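Long-range contact in K5 lyase (Enterobacteria phage k1-5, PDB 2X3H), which cleaves the K5 capsular polysaccharide, a heparosan-type glycosaminoglycan, by an eliminative lyase reaction, probably as a trimeric phage tail spike: residues A315-V321 with Q348-R354. Sequence-based numbering, arbitrary orientation.
Sequences ARQAHGV and QTATIAR
Strands Gln317-His319 and Thr349-Thr351 lie on successive coils of the parallel beta-helix and pair through their backbones. The two strands run the same way, nearly parallel, with their axes 4.7 Å from each other. Ala318 sits between two partners on the next coil: its N donates to Thr349 O at 2.8 Å, and its O accepts from Thr351 N. Both chains then turn a corner, at Gly320 and Ile352, without losing register. Gly320 N bonds to Thr351 O, Val321 N to Ile352 O, and Arg354 N to Val321 O, so the pairing carries on into the next face.

Side chains add to this at both ends. Gln348 has CG anti to its backbone N (chi1 176°) and an extended chain, which brings NE2 to Ala315 O at 2.9 Å; the acceptor lies in the amide plane. At the other end, Arg354 stretches out fully, passing CD beside the His319 ring before NH1 donates to His319 NE2 (3.2 Å). The imidazole and guanidinium planes are only 21° apart. The bond leaves the guanidinium nearly in its plane but reaches NE2 tilted 28° from the ring. NE2 also bonds to a water 3.0 Å away, which Thr351 OG1 holds as well. A second water links Ala318 O with Thr349 OG1 and Thr351 OG1, bridging the coils along the face that carries His319.

His319 is further fixed by ND1 to Tyr290 O, and a salt bridge from Arg354 NE to Glu379 ties in the following coil. Beyond the corner, Val321 and Ile352 pack against strand 329-336, while strands 293-294 and 376-378 continue the stack on either side.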
loop_
_atom_site.group_PDB
_atom_site.type_symbol
_atom_site.label_atom_id
_atom_site.label_comp_id
_atom_site.label_asym_id
_atom_site.label_seq_id
_atom_site.Cartn_x
_atom_site.Cartn_y
_atom_site.Cartn_z
ATOM N N ALA A 315 21.491 -11.566 13.809
ATOM C CA ALA A 315 21.344 -12.325 12.575
ATOM C C ALA A 315 22.677 -12.420 11.835
ATOM O O ALA A 315 23.381 -11.422 11.692
ATOM C CB ALA A 315 20.313 -11.641 11.673
ATOM N N ARG A 316 23.006 -13.612 11.345
ATOM C CA ARG A 316 24.161 -13.803 10.470
ATOM C C ARG A 316 23.773 -13.704 9.004
ATOM O O ARG A 316 24.611 -13.416 8.149
ATOM C CB ARG A 316 24.819 -15.158 10.743
ATOM C CG ARG A 316 25.404 -15.229 12.140
ATOM C CD ARG A 316 26.673 -14.394 12.207
ATOM N NE ARG A 316 27.805 -15.144 11.669
ATOM C CZ ARG A 316 28.287 -16.247 12.245
ATOM N NH1 ARG A 316 27.725 -16.711 13.355
ATOM N NH2 ARG A 316 29.315 -16.892 11.711
ATOM N N GLN A 317 22.500 -13.981 8.725
ATOM C CA GLN A 317 21.946 -13.859 7.380
ATOM C C GLN A 317 20.627 -13.106 7.468
ATOM O O GLN A 317 19.589 -13.680 7.801
ATOM C CB GLN A 317 21.713 -15.240 6.774
ATOM C CG GLN A 317 22.977 -16.062 6.566
ATOM C CD GLN A 317 22.669 -17.514 6.229
ATOM O OE1 GLN A 317 21.702 -18.092 6.736
ATOM N NE2 GLN A 317 23.508 -18.123 5.395
ATOM N N ALA A 318 20.678 -11.811 7.171
ATOM C CA ALA A 318 19.521 -10.939 7.312
ATOM C C ALA A 318 18.696 -10.940 6.031
ATOM O O ALA A 318 19.239 -10.723 4.948
ATOM C CB ALA A 318 19.969 -9.517 7.656
ATOM N N HIS A 319 17.396 -11.197 6.167
ATOM C CA HIS A 319 16.469 -11.201 5.016
ATOM C C HIS A 319 15.281 -10.263 5.224
ATOM O O HIS A 319 14.801 -10.093 6.345
ATOM C CB HIS A 319 15.884 -12.599 4.770
ATOM C CG HIS A 319 16.895 -13.648 4.438
ATOM N ND1 HIS A 319 17.672 -14.272 5.393
ATOM C CD2 HIS A 319 17.224 -14.216 3.253
ATOM C CE1 HIS A 319 18.431 -15.189 4.810
ATOM N NE2 HIS A 319 18.190 -15.161 3.509
ATOM N N GLY A 320 14.779 -9.698 4.121
ATOM C CA GLY A 320 13.547 -8.917 4.150
ATOM C C GLY A 320 12.387 -9.895 4.017
ATOM O O GLY A 320 11.780 -10.291 5.027
ATOM N N VAL A 321 12.121 -10.317 2.778
ATOM C CA VAL A 321 11.068 -11.303 2.492
ATOM C C VAL A 321 11.653 -12.471 1.691
ATOM O O VAL A 321 12.452 -12.268 0.782
ATOM C CB VAL A 321 9.892 -10.664 1.691
ATOM C CG1 VAL A 321 8.794 -11.696 1.417
ATOM C CG2 VAL A 321 9.328 -9.452 2.424
ATOM N N GLN A 348 27.658 -10.355 8.504
ATOM C CA GLN A 348 26.217 -10.495 8.295
ATOM C C GLN A 348 25.888 -10.205 6.834
ATOM O O GLN A 348 26.158 -9.109 6.334
ATOM C CB GLN A 348 25.460 -9.542 9.223
ATOM C CG GLN A 348 23.953 -9.518 9.025
ATOM C CD GLN A 348 23.319 -8.397 9.806
ATOM O OE1 GLN A 348 23.295 -7.255 9.356
ATOM N NE2 GLN A 348 22.826 -8.705 10.996
ATOM N N THR A 349 25.319 -11.188 6.144
ATOM C CA THR A 349 24.846 -10.945 4.788
ATOM C C THR A 349 23.453 -10.339 4.816
ATOM O O THR A 349 22.716 -10.470 5.796
ATOM C CB THR A 349 24.793 -12.231 3.969
ATOM O OG1 THR A 349 23.902 -13.158 4.597
ATOM C CG2 THR A 349 26.187 -12.831 3.847
ATOM N N ALA A 350 23.114 -9.665 3.722
ATOM C CA ALA A 350 21.808 -9.041 3.549
ATOM C C ALA A 350 21.169 -9.546 2.258
ATOM O O ALA A 350 21.842 -9.703 1.235
ATOM C CB ALA A 350 21.940 -7.514 3.503
ATOM N N THR A 351 19.862 -9.790 2.317
ATOM C CA THR A 351 19.077 -10.148 1.143
ATOM C C THR A 351 17.674 -9.581 1.339
ATOM O O THR A 351 16.932 -10.075 2.181
ATOM C CB THR A 351 18.968 -11.687 1.006
ATOM O OG1 THR A 351 20.279 -12.261 0.913
ATOM C CG2 THR A 351 18.177 -12.066 -0.246
ATOM N N ILE A 352 17.294 -8.540 0.598
ATOM C CA ILE A 352 15.975 -7.929 0.833
ATOM C C ILE A 352 14.824 -8.769 0.262
ATOM O O ILE A 352 13.706 -8.763 0.804
ATOM C CB ILE A 352 15.924 -6.446 0.347
ATOM C CG1 ILE A 352 14.687 -5.719 0.887
ATOM C CG2 ILE A 352 15.974 -6.350 -1.171
ATOM C CD1 ILE A 352 14.802 -4.218 0.834
ATOM N N ALA A 353 15.108 -9.490 -0.822
ATOM C CA ALA A 353 14.125 -10.408 -1.404
ATOM C C ALA A 353 14.868 -11.645 -1.894
ATOM O O ALA A 353 15.818 -11.534 -2.673
ATOM C CB ALA A 353 13.381 -9.731 -2.562
ATOM N N ARG A 354 14.429 -12.814 -1.434
ATOM C CA ARG A 354 15.056 -14.083 -1.796
ATOM C C ARG A 354 14.028 -14.984 -2.451
ATOM O O ARG A 354 12.987 -15.258 -1.857
ATOM C CB ARG A 354 15.639 -14.762 -0.543
ATOM C CG ARG A 354 16.259 -16.118 -0.818
ATOM C CD ARG A 354 16.950 -16.671 0.439
ATOM N NE ARG A 354 17.576 -17.968 0.203
ATOM C CZ ARG A 354 18.356 -18.588 1.084
ATOM N NH1 ARG A 354 18.627 -18.026 2.264
ATOM N NH2 ARG A 354 18.870 -19.775 0.780
HETATM O O HOH W 1 21.191 -12.534 3.704
HETATM O O HOH W 2 19.986 -14.977 1.156
#